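Local coordinates for iron-containing alcohol dehydrogenase (PDB 3JZD), which probably reduces maleylacetate to 3-oxoadipate with NADH or NADPH, as a homodimeric member of the iron-containing alcohol dehydrogenase family, at residues 265-277 with 335-347. Residues are numbered along the deposited sequence; the frame is centred on the assembly and turned at random.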
loop_
_atom_site.group_PDB
_atom_site.type_symbol
_atom_site.label_atom_id
_atom_site.label_comp_id
_atom_site.label_asym_id
_atom_site.label_seq_id
_atom_site.Cartn_x
_atom_site.Cartn_y
_atom_site.Cartn_z
ATOM N N LEU A 265 24.714 8.449 -2.425
ATOM C CA LEU A 265 23.901 8.011 -1.303
ATOM C C LEU A 265 24.616 7.912 0.070
ATOM O O LEU A 265 24.175 8.500 1.034
ATOM C CB LEU A 265 23.131 6.746 -1.654
ATOM C CG LEU A 265 22.203 6.257 -0.565
ATOM C CD1 LEU A 265 21.094 7.254 -0.368
ATOM C CD2 LEU A 265 21.643 4.807 -0.998
ATOM N N PRO A 266 25.720 7.185 0.170
ATOM C CA PRO A 266 26.311 7.156 1.485
ATOM C C PRO A 266 26.682 8.548 2.092
ATOM O O PRO A 266 26.569 8.755 3.316
ATOM C CB PRO A 266 27.589 6.325 1.249
ATOM C CG PRO A 266 27.308 5.482 0.008
ATOM C CD PRO A 266 26.506 6.441 -0.833
ATOM N N HIS A 267 27.145 9.476 1.243
ATOM C CA HIS A 267 27.581 10.808 1.698
ATOM C C HIS A 267 26.410 11.731 1.996
ATOM O O HIS A 267 26.488 12.590 2.892
ATOM C CB HIS A 267 28.545 11.410 0.669
ATOM C CG HIS A 267 29.729 10.534 0.417
ATOM N ND1 HIS A 267 29.800 9.657 -0.652
ATOM C CD2 HIS A 267 30.817 10.293 1.174
ATOM C CE1 HIS A 267 30.920 8.966 -0.565
ATOM N NE2 HIS A 267 31.557 9.343 0.527
ATOM N N ALA A 268 25.330 11.561 1.238
ATOM C CA ALA A 268 24.113 12.318 1.492
ATOM C C ALA A 268 23.540 11.793 2.825
ATOM O O ALA A 268 23.054 12.574 3.674
ATOM C CB ALA A 268 23.090 12.167 0.308
ATOM N N LEU A 269 23.613 10.480 3.048
ATOM C CA LEU A 269 23.134 9.941 4.329
ATOM C C LEU A 269 24.056 10.419 5.460
ATOM O O LEU A 269 23.575 10.858 6.504
ATOM C CB LEU A 269 22.962 8.416 4.315
ATOM C CG LEU A 269 21.883 7.869 3.349
ATOM C CD1 LEU A 269 21.878 6.398 3.321
ATOM C CD2 LEU A 269 20.464 8.386 3.671
ATOM N N ALA A 270 25.373 10.377 5.267
ATOM C CA ALA A 270 26.267 10.859 6.328
ATOM C C ALA A 270 25.951 12.334 6.709
ATOM O O ALA A 270 25.990 12.712 7.901
ATOM C CB ALA A 270 27.752 10.713 5.934
ATOM N N TYR A 271 25.607 13.147 5.707
ATOM C CA TYR A 271 25.310 14.563 5.914
ATOM C C TYR A 271 24.055 14.725 6.790
ATOM O O TYR A 271 24.009 15.553 7.687
ATOM C CB TYR A 271 25.073 15.225 4.561
ATOM C CG TYR A 271 24.900 16.704 4.611
ATOM C CD1 TYR A 271 23.677 17.273 4.949
ATOM C CD2 TYR A 271 25.951 17.564 4.263
ATOM C CE1 TYR A 271 23.495 18.656 4.975
ATOM C CE2 TYR A 271 25.778 18.962 4.298
ATOM C CZ TYR A 271 24.553 19.490 4.641
ATOM O OH TYR A 271 24.398 20.848 4.699
ATOM N N ASN A 272 23.016 13.955 6.484
ATOM C CA ASN A 272 21.766 14.035 7.221
ATOM C C ASN A 272 21.634 13.187 8.492
ATOM O O ASN A 272 20.697 13.423 9.283
ATOM C CB ASN A 272 20.614 13.684 6.269
ATOM C CG ASN A 272 20.255 14.832 5.334
ATOM O OD1 ASN A 272 20.583 16.020 5.587
ATOM N ND2 ASN A 272 19.576 14.495 4.244
ATOM N N ALA A 273 22.585 12.279 8.728
ATOM C CA ALA A 273 22.451 11.260 9.785
ATOM C C ALA A 273 22.157 11.799 11.199
ATOM O O ALA A 273 21.276 11.265 11.882
ATOM C CB ALA A 273 23.690 10.305 9.803
ATOM N N ALA A 274 22.875 12.824 11.623
ATOM C CA ALA A 274 22.702 13.386 12.957
ATOM C C ALA A 274 21.303 13.927 13.184
ATOM O O ALA A 274 20.800 13.918 14.310
ATOM C CB ALA A 274 23.735 14.519 13.241
ATOM N N ALA A 275 20.671 14.366 12.113
ATOM C CA ALA A 275 19.354 14.972 12.175
ATOM C C ALA A 275 18.188 13.986 12.250
ATOM O O ALA A 275 17.147 14.329 12.823
ATOM C CB ALA A 275 19.167 15.904 10.960
ATOM N N VAL A 276 18.392 12.772 11.735
ATOM C CA VAL A 276 17.344 11.736 11.593
ATOM C C VAL A 276 17.796 10.342 12.008
ATOM O O VAL A 276 17.790 9.417 11.212
ATOM C CB VAL A 276 16.795 11.736 10.102
ATOM C CG1 VAL A 276 16.102 13.026 9.872
ATOM C CG2 VAL A 276 17.928 11.589 9.042
ATOM N N PRO A 277 18.160 10.168 13.297
ATOM C CA PRO A 277 18.685 8.899 13.799
ATOM C C PRO A 277 17.668 7.772 13.745
ATOM O O PRO A 277 18.027 6.603 13.511
ATOM C CB PRO A 277 19.093 9.230 15.233
ATOM C CG PRO A 277 18.288 10.457 15.594
ATOM C CD PRO A 277 18.101 11.209 14.338
ATOM N N ASN A 335 15.093 20.090 3.918
ATOM C CA ASN A 335 15.984 18.974 4.225
ATOM C C ASN A 335 16.096 18.898 5.770
ATOM O O ASN A 335 15.954 19.905 6.417
ATOM C CB ASN A 335 17.356 19.179 3.555
ATOM C CG ASN A 335 18.250 17.966 3.683
ATOM O OD1 ASN A 335 17.992 16.915 3.090
ATOM N ND2 ASN A 335 19.323 18.118 4.424
ATOM N N PRO A 336 16.319 17.712 6.356
ATOM C CA PRO A 336 16.351 17.609 7.847
ATOM C C PRO A 336 17.442 18.441 8.520
ATOM O O PRO A 336 17.266 18.869 9.664
ATOM C CB PRO A 336 16.596 16.125 8.098
ATOM C CG PRO A 336 16.026 15.469 6.860
ATOM C CD PRO A 336 16.357 16.387 5.722
ATOM N N ARG A 337 18.567 18.606 7.818
ATOM C CA ARG A 337 19.703 19.472 8.243
ATOM C C ARG A 337 19.866 20.631 7.192
ATOM O O ARG A 337 19.740 20.404 5.975
ATOM C CB ARG A 337 20.965 18.604 8.326
ATOM C CG ARG A 337 22.236 19.395 8.647
ATOM C CD ARG A 337 23.463 18.554 8.492
ATOM N NE ARG A 337 24.665 19.387 8.515
ATOM C CZ ARG A 337 25.896 18.913 8.339
ATOM N NH1 ARG A 337 26.080 17.636 8.135
ATOM N NH2 ARG A 337 26.947 19.705 8.397
ATOM N N PRO A 338 20.119 21.870 7.643
ATOM C CA PRO A 338 20.276 22.973 6.657
ATOM C C PRO A 338 21.338 22.700 5.598
ATOM O O PRO A 338 22.325 22.044 5.888
ATOM C CB PRO A 338 20.642 24.197 7.528
ATOM C CG PRO A 338 20.132 23.873 8.882
ATOM C CD PRO A 338 20.169 22.371 9.032
ATOM N N ILE A 339 21.070 23.117 4.357
ATOM C CA ILE A 339 21.992 22.948 3.254
ATOM C C ILE A 339 22.899 24.183 3.356
ATOM O O ILE A 339 22.417 25.302 3.268
ATOM C CB ILE A 339 21.247 22.874 1.902
ATOM C CG1 ILE A 339 20.180 21.752 1.898
ATOM C CG2 ILE A 339 22.191 22.647 0.756
ATOM C CD1 ILE A 339 20.683 20.330 2.171
ATOM N N GLU A 340 24.188 23.975 3.614
ATOM C CA GLU A 340 25.191 25.063 3.761
ATOM C C GLU A 340 26.399 24.730 2.882
ATOM O O GLU A 340 26.788 23.564 2.768
ATOM C CB GLU A 340 25.604 25.221 5.241
ATOM C CG GLU A 340 24.459 25.501 6.251
ATOM C CD GLU A 340 23.815 26.917 6.132
ATOM O OE1 GLU A 340 24.265 27.755 5.307
ATOM O OE2 GLU A 340 22.853 27.194 6.891
ATOM N N ARG A 341 27.039 25.760 2.325
ATOM C CA ARG A 341 28.166 25.603 1.375
ATOM C C ARG A 341 29.305 24.696 1.815
ATOM O O ARG A 341 29.642 23.733 1.165
ATOM C CB ARG A 341 28.827 26.955 1.026
ATOM C CG ARG A 341 29.820 26.824 -0.166
ATOM C CD ARG A 341 30.823 27.973 -0.313
ATOM N NE ARG A 341 31.744 28.063 0.824
ATOM C CZ ARG A 341 32.764 27.235 1.047
ATOM N NH1 ARG A 341 33.014 26.215 0.232
ATOM N NH2 ARG A 341 33.524 27.415 2.123
ATOM N N GLU A 342 29.921 25.016 2.935
ATOM C CA GLU A 342 31.076 24.257 3.352
ATOM C C GLU A 342 30.817 22.768 3.539
ATOM O O GLU A 342 31.509 21.966 2.960
ATOM C CB GLU A 342 31.746 24.879 4.592
ATOM C CG GLU A 342 33.069 24.169 4.964
ATOM C CD GLU A 342 33.675 24.590 6.321
ATOM O OE1 GLU A 342 34.015 25.792 6.491
ATOM O OE2 GLU A 342 33.856 23.689 7.188
ATOM N N PRO A 343 29.850 22.392 4.373
ATOM C CA PRO A 343 29.611 20.967 4.491
ATOM C C PRO A 343 29.116 20.324 3.168
ATOM O O PRO A 343 29.382 19.174 2.943
ATOM C CB PRO A 343 28.579 20.865 5.612
ATOM C CG PRO A 343 27.860 22.220 5.617
ATOM C CD PRO A 343 28.970 23.187 5.247
ATOM N N ILE A 344 28.427 21.058 2.303
ATOM C CA ILE A 344 28.049 20.494 0.982
ATOM C C ILE A 344 29.289 20.294 0.119
ATOM O O ILE A 344 29.428 19.260 -0.550
ATOM C CB ILE A 344 27.002 21.344 0.209
ATOM C CG1 ILE A 344 25.614 21.118 0.817
ATOM C CG2 ILE A 344 26.995 20.999 -1.318
ATOM C CD1 ILE A 344 25.033 19.721 0.640
ATOM N N ARG A 345 30.201 21.262 0.170
ATOM C CA ARG A 345 31.435 21.155 -0.587
ATOM C C ARG A 345 32.287 19.969 -0.087
ATOM O O ARG A 345 32.943 19.308 -0.877
ATOM C CB ARG A 345 32.238 22.451 -0.510
ATOM C CG ARG A 345 33.555 22.339 -1.280
ATOM C CD ARG A 345 33.276 22.166 -2.761
ATOM N NE ARG A 345 34.499 22.143 -3.536
ATOM C CZ ARG A 345 35.279 21.073 -3.657
ATOM N NH1 ARG A 345 34.989 19.937 -3.009
ATOM N NH2 ARG A 345 36.372 21.139 -4.398
ATOM N N ALA A 346 32.277 19.712 1.219
ATOM C CA ALA A 346 33.015 18.575 1.809
ATOM C C ALA A 346 32.332 17.224 1.444
ATOM O O ALA A 346 33.013 16.210 1.239
ATOM C CB ALA A 346 33.108 18.734 3.369
ATOM N N LEU A 347 30.992 17.230 1.361
ATOM C CA LEU A 347 30.242 16.042 0.940
ATOM C C LEU A 347 30.706 15.710 -0.456
ATOM O O LEU A 347 31.052 14.587 -0.744
ATOM C CB LEU A 347 28.727 16.318 0.910
ATOM C CG LEU A 347 27.727 15.251 0.408
ATOM C CD1 LEU A 347 26.276 15.646 0.782
ATOM C CD2 LEU A 347 27.877 14.974 -1.161
#
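Y271 reaches out from helix 257-272 and lays its ring between the loop 335-340 and the first turns of helix 341-353. A chi1 of -174°, with CG beside the carbonyl carbon and opposite the backbone N, carries the ring from CB toward 335-347; CB itself lies 4.0 Å from L347 CD1, and CD2 lies equally near that methyl. CE1 meets the aliphatic R337 CD at 3.5 Å, whereas CE2 packs on P343 CB at 3.6 Å and also touches I344 CD1. At the tip, OH donates to P338 O (2.7 Å), on a lone pair in the carbonyl plane, and accepts a weak bond from E340 N, the N-cap residue. One face carries the R337 guanidinium, its plane 16° from the ring and CZ over the ring face, a stacked cation-pi pair. R337 NH1 also donates to Y271 O, nearly straight at 165°; this O lies in the guanidinium plane, so the bond helps set the group's rotation. Alongside, the amides of N272 and N335 exchange two hydrogen bonds, N335 ND2 to N272 OD1 being 2.7 Å, while N335 ND2 also binds R337 O. The axes of helical segments 265-272 and 341-347 approach to 10.4 Å and run roughly antiparallel, within the all-helical C-terminal domain; helix 241-253 adjoins both, its L241 touching Y271 and its L245 touching L347.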